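Local coordinates for protein extracellular ligand-binding receptor (Rhodopseudomonas palustris, PDB 4F06) that binds p-hydroxybenzoic acid and probably serves as the solute-binding component of an ABC transporter that takes up lignin-derived aromatic compounds, at residues 63-68 with 89-94; 140-145 with 161-166. All blocks are in the same frame, centred on the assembly; numbering follows the deposited sequence.

Contact 1: residues 63-68 with 89-94; sequences LAQELI and APLLQE
A64 meets L91 through its single methyl group: CB points across to the opposite segment and rests 4.1 Å from L91 CD1, an apolar touch between a buried helix position and the end of a branched chain. A64 also packs on L76 of strand 75-78, so this small residue touches both the sheet and the leucine.

Q65, the next residue along the helix, meets the same leucine, sharing its CD1 methyl and adding CD2. Its CG is 3.8 Å from L91 CD1, and its amide nitrogen NE2 stands 3.5 Å from L91 CD2, a van der Waals approach of a polar group to a methyl. The reach of the amide follows from its torsions: CG is anti to the carbonyl carbon (chi1 -69°) and the chain is extended beyond it (chi2 173°), which lays the aliphatic part of Q65 across L91 at about a right angle. L91 thus divides its two methyls, CD1 being shared by the A64 methyl and the Q65 methylene while CD2 faces the amide. Farther round the helix, E66 forms a salt bridge with R50 and L67 packs on strands 43-51 and 75-78. I68 directs its CB toward the second segment, but its CD1 stays 4.9 Å from L91 CB, and the side chain leans on L76, on which L92 packs as well.

No hydrogen bond joins the two segments, whose closest CA atoms, those of Q65 and L91, are 8.1 Å apart. Here helix 57-69 packs against the leucine of the 89-94 segment that runs into helix 92-95, over one face of the parallel-stranded part of a sheet, the layered alpha/beta arrangement characteristic of a lobe of the periplasmic binding protein fold.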
ATOM      1  N   LEU A  63     -19.599   6.982  -5.710  1.00  7.09           N
ATOM      2  CA  LEU A  63     -18.666   8.087  -5.953  1.00  7.30           C
ATOM      3  C   LEU A  63     -18.052   7.955  -7.342  1.00  6.88           C
ATOM      4  O   LEU A  63     -17.907   8.964  -8.042  1.00  7.54           O
ATOM      5  CB  LEU A  63     -17.544   8.059  -4.912  1.00  7.94           C
ATOM      6  CG  LEU A  63     -17.929   8.419  -3.465  1.00  8.80           C
ATOM      7  CD1 LEU A  63     -16.725   8.142  -2.568  1.00 11.06           C
ATOM      8  CD2 LEU A  63     -18.433   9.837  -3.337  1.00 10.83           C
ATOM      9  N   ALA A  64     -17.671   6.738  -7.717  1.00  6.42           N
ATOM     10  CA  ALA A  64     -17.085   6.546  -9.051  1.00  7.16           C
ATOM     11  C   ALA A  64     -18.068   6.919 -10.159  1.00  7.31           C
ATOM     12  O   ALA A  64     -17.690   7.563 -11.143  1.00  7.85           O
ATOM     13  CB  ALA A  64     -16.605   5.112  -9.168  1.00  8.05           C
ATOM     14  N   GLN A  65     -19.319   6.475  -9.991  1.00  7.64           N
ATOM     15  CA  GLN A  65     -20.324   6.785 -11.012  1.00  8.59           C
ATOM     16  C   GLN A  65     -20.567   8.294 -11.088  1.00  8.18           C
ATOM     17  O   GLN A  65     -20.715   8.816 -12.191  1.00  9.52           O
ATOM     18  CB  GLN A  65     -21.627   6.038 -10.719  1.00  9.66           C
ATOM     19  CG  GLN A  65     -21.443   4.557 -10.943  1.00 11.02           C
ATOM     20  CD  GLN A  65     -22.611   3.713 -10.523  1.00 14.45           C
ATOM     21  OE1 GLN A  65     -23.372   4.085  -9.614  1.00 19.80           O
ATOM     22  NE2 GLN A  65     -22.783   2.567 -11.210  1.00 20.91           N
ATOM     23  N   GLU A  66     -20.610   9.004  -9.953  1.00  8.20           N
ATOM     24  CA  GLU A  66     -20.774  10.460 -10.007  1.00  8.62           C
ATOM     25  C   GLU A  66     -19.587  11.115 -10.706  1.00  8.15           C
ATOM     26  O   GLU A  66     -19.732  12.081 -11.472  1.00  9.82           O
ATOM     27  CB  GLU A  66     -20.931  11.034  -8.583  1.00 13.14           C
ATOM     28  CG  GLU A  66     -21.116  12.562  -8.545  1.00 17.65           C
ATOM     29  CD  GLU A  66     -19.852  13.500  -8.363  1.00 23.05           C
ATOM     30  OE1 GLU A  66     -18.694  13.125  -8.101  1.00 25.23           O
ATOM     31  OE2 GLU A  66     -20.008  14.745  -8.449  1.00 34.75           O
ATOM     32  N   LEU A  67     -18.378  10.653 -10.402  1.00  7.67           N
ATOM     33  CA  LEU A  67     -17.198  11.248 -11.057  1.00  8.23           C
ATOM     34  C   LEU A  67     -17.244  11.004 -12.588  1.00  8.29           C
ATOM     35  O   LEU A  67     -16.920  11.898 -13.364  1.00  9.73           O
ATOM     36  CB  LEU A  67     -15.907  10.655 -10.489  1.00  7.72           C
ATOM     37  CG  LEU A  67     -15.564  11.171  -9.084  1.00  8.23           C
ATOM     38  CD1 LEU A  67     -14.616  10.190  -8.362  1.00  8.36           C
ATOM     39  CD2 LEU A  67     -14.995  12.573  -9.200  1.00  8.58           C
ATOM     40  N   ILE A  68     -17.662   9.798 -13.008  1.00  8.41           N
ATOM     41  CA  ILE A  68     -17.757   9.482 -14.433  1.00  9.88           C
ATOM     42  C   ILE A  68     -18.838  10.340 -15.106  1.00  9.65           C
ATOM     43  O   ILE A  68     -18.603  10.906 -16.192  1.00 12.71           O
ATOM     44  CB  ILE A  68     -18.060   7.972 -14.620  1.00 10.14           C
ATOM     45  CG1 ILE A  68     -16.811   7.130 -14.258  1.00 11.70           C
ATOM     46  CG2 ILE A  68     -18.477   7.617 -16.059  1.00 13.59           C
ATOM     47  CD1 ILE A  68     -17.088   5.665 -13.979  1.00 13.39           C
ATOM     48  N   ALA A  89     -14.300  -1.759  -9.775  1.00  7.15           N
ATOM     49  CA  ALA A  89     -13.680  -2.484 -10.903  1.00  7.29           C
ATOM     50  C   ALA A  89     -14.640  -2.879 -12.048  1.00  6.85           C
ATOM     51  O   ALA A  89     -14.300  -2.652 -13.212  1.00  7.55           O
ATOM     52  CB  ALA A  89     -12.965  -3.709 -10.367  1.00  9.04           C
ATOM     53  N   PRO A  90     -15.817  -3.470 -11.737  1.00  7.84           N
ATOM     54  CA  PRO A  90     -16.675  -3.985 -12.836  1.00  9.04           C
ATOM     55  C   PRO A  90     -17.267  -2.820 -13.674  1.00  8.84           C
ATOM     56  O   PRO A  90     -17.787  -3.088 -14.758  1.00 12.95           O
ATOM     57  CB  PRO A  90     -17.732  -4.899 -12.136  1.00 12.34           C
ATOM     58  CG  PRO A  90     -17.667  -4.505 -10.716  1.00 14.13           C
ATOM     59  CD  PRO A  90     -16.347  -3.877 -10.410  1.00  9.14           C
ATOM     60  N   LEU A  91     -17.199  -1.541 -13.247  1.00  8.89           N
ATOM     61  CA  LEU A  91     -17.791  -0.368 -13.950  1.00 10.68           C
ATOM     62  C   LEU A  91     -16.915   0.059 -15.110  1.00  8.97           C
ATOM     63  O   LEU A  91     -17.368   0.738 -16.027  1.00  9.10           O
ATOM     64  CB  LEU A  91     -17.960   0.900 -12.965  1.00 13.11           C
ATOM     65  CG  LEU A  91     -18.684   0.694 -11.664  1.00 16.65           C
ATOM     66  CD1 LEU A  91     -18.592   1.984 -10.924  1.00 18.00           C
ATOM     67  CD2 LEU A  91     -20.129   0.357 -11.988  1.00 22.58           C
ATOM     68  N   LEU A  92     -15.624  -0.197 -14.969  1.00  7.10           N
ATOM     69  CA  LEU A  92     -14.623   0.579 -15.713  1.00  7.39           C
ATOM     70  C   LEU A  92     -14.652   0.334 -17.210  1.00  6.71           C
ATOM     71  O   LEU A  92     -14.527   1.284 -17.994  1.00  7.43           O
ATOM     72  CB  LEU A  92     -13.210   0.262 -15.210  1.00  7.12           C
ATOM     73  CG  LEU A  92     -12.979   0.503 -13.707  1.00  7.24           C
ATOM     74  CD1 LEU A  92     -11.630  -0.076 -13.317  1.00 10.19           C
ATOM     75  CD2 LEU A  92     -13.116   2.003 -13.380  1.00  8.84           C
ATOM     76  N   GLN A  93     -14.826  -0.933 -17.616  1.00  6.74           N
ATOM     77  CA  GLN A  93     -14.685  -1.208 -19.022  1.00  7.40           C
ATOM     78  C   GLN A  93     -15.867  -0.619 -19.806  1.00  8.14           C
ATOM     79  O   GLN A  93     -15.683   0.061 -20.844  1.00  9.05           O
ATOM     80  CB  GLN A  93     -14.546  -2.691 -19.260  1.00  8.51           C
ATOM     81  CG  GLN A  93     -14.321  -3.066 -20.722  1.00  8.55           C
ATOM     82  CD  GLN A  93     -14.100  -4.544 -20.898  1.00  7.98           C
ATOM     83  OE1 GLN A  93     -14.384  -5.363 -20.023  1.00  8.55           O
ATOM     84  NE2 GLN A  93     -13.581  -4.908 -22.083  1.00 10.82           N
ATOM     85  N   GLU A  94     -17.100  -0.803 -19.315  1.00  8.43           N
ATOM     86  CA  GLU A  94     -18.260  -0.205 -19.976  1.00  8.78           C
ATOM     87  C   GLU A  94     -18.165   1.319 -19.986  1.00  8.21           C
ATOM     88  O   GLU A  94     -18.586   1.967 -20.960  1.00 10.20           O
ATOM     89  CB  GLU A  94     -19.570  -0.705 -19.327  1.00 10.66           C
ATOM     90  CG  GLU A  94     -20.842  -0.181 -19.982  1.00 12.39           C
ATOM     91  CD  GLU A  94     -21.040  -0.705 -21.393  1.00 12.81           C
ATOM     92  OE1 GLU A  94     -20.355  -1.674 -21.818  1.00 15.09           O
ATOM     93  OE2 GLU A  94     -21.941  -0.162 -22.073  1.00 15.81           O
TER

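Contact 2: residues 140-145 with 161-166; sequences TKVAIA and KTFEAE
V142 and F163 make the heart of this contact, with one methyl of the valine set against the far end of the aromatic ring. V142 CG2 lies 3.5 Å from F163 CE2 and 3.7 Å from F163 CZ, approaching the ring obliquely, and V142 CB follows at 3.9 Å from F163 CE2. The phenylalanine extends to the strand because CG is anti to its own backbone N (chi1 -169°), while V142 CG2, anti to the carbonyl carbon, is the branch that meets it. Just before the strand begins, the carbonyl of T140 adds a looser touch, its O atom 4.0 Å from F163 CE2; the T140 hydroxyl is engaged by D196.

The ring is enclosed by more than these two residues: F159, one turn earlier on the same helix, meets it with planes inclined by about 35°, and A131 and A134 of helix 123-136 also touch it. With an alanine in place of this phenylalanine, a gap would probably open between helix and strand, leaving the V142 methyl and F159 without the ring they pack on.

Further out, backbone bonds from V142 to K169 and V171 tie the strand to its parallel neighbour 169-176. The contact therefore lies within the beta-alpha-beta unit of strand 141-147, helix 150-165 and strand 169-176, with helix 123-136 packed alongside.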
ATOM      1  N   THR A 140      10.827 -20.453  14.386  1.00 15.15           N
ATOM      2  CA  THR A 140      10.414 -21.819  14.108  1.00 17.57           C
ATOM      3  C   THR A 140       8.927 -22.041  14.251  1.00 16.31           C
ATOM      4  O   THR A 140       8.376 -22.837  13.473  1.00 15.96           O
ATOM      5  CB  THR A 140      11.126 -22.820  15.007  1.00 23.09           C
ATOM      6  OG1 THR A 140      10.925 -22.421  16.353  1.00 25.16           O
ATOM      7  CG2 THR A 140      12.603 -22.789  14.736  1.00 27.39           C
ATOM      8  N   LYS A 141       8.287 -21.363  15.217  1.00 13.70           N
ATOM      9  CA  LYS A 141       6.839 -21.457  15.387  1.00 11.99           C
ATOM     10  C   LYS A 141       6.233 -20.048  15.337  1.00 10.42           C
ATOM     11  O   LYS A 141       6.543 -19.199  16.175  1.00 12.82           O
ATOM     12  CB  LYS A 141       6.520 -22.119  16.723  1.00 13.84           C
ATOM     13  CG  LYS A 141       6.984 -23.577  16.784  1.00 17.74           C
ATOM     14  CD  LYS A 141       6.512 -24.221  18.095  1.00 24.53           C
ATOM     15  CE  LYS A 141       7.160 -25.575  18.348  1.00 34.32           C
ATOM     16  NZ  LYS A 141       7.179 -26.489  17.180  1.00 46.23           N
ATOM     17  N   VAL A 142       5.385 -19.799  14.340  1.00  9.99           N
ATOM     18  CA  VAL A 142       4.823 -18.471  14.121  1.00  9.91           C
ATOM     19  C   VAL A 142       3.326 -18.461  14.395  1.00  8.70           C
ATOM     20  O   VAL A 142       2.615 -19.416  14.030  1.00 10.09           O
ATOM     21  CB  VAL A 142       5.112 -18.005  12.675  1.00  9.72           C
ATOM     22  CG1 VAL A 142       4.276 -16.774  12.300  1.00 10.57           C
ATOM     23  CG2 VAL A 142       6.600 -17.664  12.525  1.00 11.11           C
ATOM     24  N   ALA A 143       2.857 -17.397  15.064  1.00  8.70           N
ATOM     25  CA  ALA A 143       1.429 -17.104  15.167  1.00  8.33           C
ATOM     26  C   ALA A 143       1.115 -16.007  14.152  1.00  8.22           C
ATOM     27  O   ALA A 143       1.742 -14.922  14.167  1.00  9.31           O
ATOM     28  CB  ALA A 143       1.090 -16.584  16.571  1.00 11.31           C
ATOM     29  N   ILE A 144       0.175 -16.307  13.255  1.00  8.07           N
ATOM     30  CA  ILE A 144      -0.309 -15.313  12.294  1.00  6.87           C
ATOM     31  C   ILE A 144      -1.542 -14.612  12.840  1.00  8.22           C
ATOM     32  O   ILE A 144      -2.456 -15.295  13.291  1.00  9.37           O
ATOM     33  CB  ILE A 144      -0.636 -15.968  10.928  1.00  7.24           C
ATOM     34  CG1 ILE A 144       0.622 -16.630  10.298  1.00  8.71           C
ATOM     35  CG2 ILE A 144      -1.315 -14.971   9.984  1.00  9.38           C
ATOM     36  CD1 ILE A 144       0.320 -17.448   9.048  1.00 10.69           C
ATOM     37  N   ALA A 145      -1.581 -13.289  12.738  1.00  7.29           N
ATOM     38  CA  ALA A 145      -2.773 -12.547  13.136  1.00  8.14           C
ATOM     39  C   ALA A 145      -3.032 -11.543  12.012  1.00  7.31           C
ATOM     40  O   ALA A 145      -2.187 -10.662  11.759  1.00  8.38           O
ATOM     41  CB  ALA A 145      -2.568 -11.797  14.456  1.00  9.98           C
ATOM     42  N   LYS A 161       2.187 -20.470   3.149  0.50  9.33           N
ATOM     43  CA  LYS A 161       2.765 -21.270   2.072  0.50 10.60           C
ATOM     44  C   LYS A 161       4.283 -21.115   2.036  0.50 10.46           C
ATOM     45  O   LYS A 161       5.029 -22.101   1.868  0.50 11.85           O
ATOM     46  CB  LYS A 161       2.141 -20.870   0.727  0.50 11.29           C
ATOM     47  CG  LYS A 161       0.723 -21.391   0.536  0.50 13.00           C
ATOM     48  CD  LYS A 161       0.147 -21.130  -0.837  0.50 16.89           C
ATOM     49  CE  LYS A 161      -1.263 -21.697  -0.921  0.50 18.04           C
ATOM     50  NZ  LYS A 161      -1.753 -21.525  -2.316  0.50 28.96           N
ATOM     51  N   THR A 162       4.755 -19.880   2.204  1.00  9.82           N
ATOM     52  CA  THR A 162       6.207 -19.624   2.032  1.00  9.14           C
ATOM     53  C   THR A 162       6.981 -20.127   3.247  1.00  8.33           C
ATOM     54  O   THR A 162       7.991 -20.810   3.110  1.00  9.75           O
ATOM     55  CB  THR A 162       6.453 -18.115   1.822  1.00  9.89           C
ATOM     56  OG1 THR A 162       5.630 -17.637   0.749  1.00 12.32           O
ATOM     57  CG2 THR A 162       7.905 -17.795   1.552  1.00 11.04           C
ATOM     58  N   PHE A 163       6.495 -19.796   4.443  1.00  9.10           N
ATOM     59  CA  PHE A 163       7.181 -20.217   5.679  1.00  9.21           C
ATOM     60  C   PHE A 163       7.200 -21.746   5.832  1.00  9.81           C
ATOM     61  O   PHE A 163       8.214 -22.332   6.203  1.00 10.55           O
ATOM     62  CB  PHE A 163       6.548 -19.510   6.901  1.00 10.22           C
ATOM     63  CG  PHE A 163       7.344 -19.684   8.175  1.00  9.62           C
ATOM     64  CD1 PHE A 163       8.650 -19.199   8.275  1.00 11.48           C
ATOM     65  CD2 PHE A 163       6.735 -20.255   9.319  1.00  9.53           C
ATOM     66  CE1 PHE A 163       9.352 -19.335   9.473  1.00 11.34           C
ATOM     67  CE2 PHE A 163       7.430 -20.353  10.518  1.00 10.55           C
ATOM     68  CZ  PHE A 163       8.744 -19.906  10.589  1.00 11.30           C
ATOM     69  N   GLU A 164       6.066 -22.384   5.528  1.00  9.28           N
ATOM     70  CA  GLU A 164       6.021 -23.847   5.650  1.00 11.31           C
ATOM     71  C   GLU A 164       6.911 -24.493   4.584  1.00 10.58           C
ATOM     72  O   GLU A 164       7.542 -25.517   4.874  1.00 13.42           O
ATOM     73  CB  GLU A 164       4.563 -24.368   5.597  1.00 11.07           C
ATOM     74  CG  GLU A 164       3.771 -23.881   6.824  1.00 12.71           C
ATOM     75  CD  GLU A 164       2.290 -24.119   6.732  1.00 17.47           C
ATOM     76  OE1 GLU A 164       1.862 -24.952   5.915  1.00 24.02           O
ATOM     77  OE2 GLU A 164       1.517 -23.441   7.472  1.00 20.83           O
ATOM     78  N   ALA A 165       7.065 -23.903   3.396  1.00 11.77           N
ATOM     79  CA  ALA A 165       7.942 -24.510   2.407  1.00 11.99           C
ATOM     80  C   ALA A 165       9.422 -24.431   2.864  1.00 13.42           C
ATOM     81  O   ALA A 165      10.240 -25.218   2.411  1.00 15.65           O
ATOM     82  CB  ALA A 165       7.761 -23.815   1.076  1.00 13.67           C
ATOM     83  N   GLU A 166       9.718 -23.441   3.717  0.50 12.48           N
ATOM     84  CA  GLU A 166      11.035 -23.240   4.338  0.50 14.76           C
ATOM     85  C   GLU A 166      11.243 -24.163   5.574  0.50 13.85           C
ATOM     86  O   GLU A 166      12.301 -24.125   6.212  0.50 16.61           O
ATOM     87  CB  GLU A 166      11.182 -21.767   4.783  0.50 15.29           C
ATOM     88  CG  GLU A 166      11.224 -20.706   3.684  0.50 15.67           C
ATOM     89  CD  GLU A 166      12.604 -20.482   3.070  0.50 20.17           C
ATOM     90  OE1 GLU A 166      13.636 -20.631   3.760  0.50 26.53           O
ATOM     91  OE2 GLU A 166      12.653 -20.145   1.876  0.50 18.63           O
TER

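How the contacts relate
Contacts 1 and 2 lie far apart, their centres 39 Å from each other and their nearest atoms about 23 Å, and they share no residue or secondary-structure element. Contact 1 sets a helix against the segment running into helix 92-95, beside the six-stranded sheet, whereas contact 2 joins a helix to a strand of the other sheet. The first is partly buried: a leucine touches a buried alanine and an exposed glutamine, so aliphatic and amide groups mix. The second is more enclosed and rests on aromatic-aliphatic packing, with a backbone carbonyl at its margin. Neither has a hydrogen bond across its segments, and both are structural packing in alpha/beta layers.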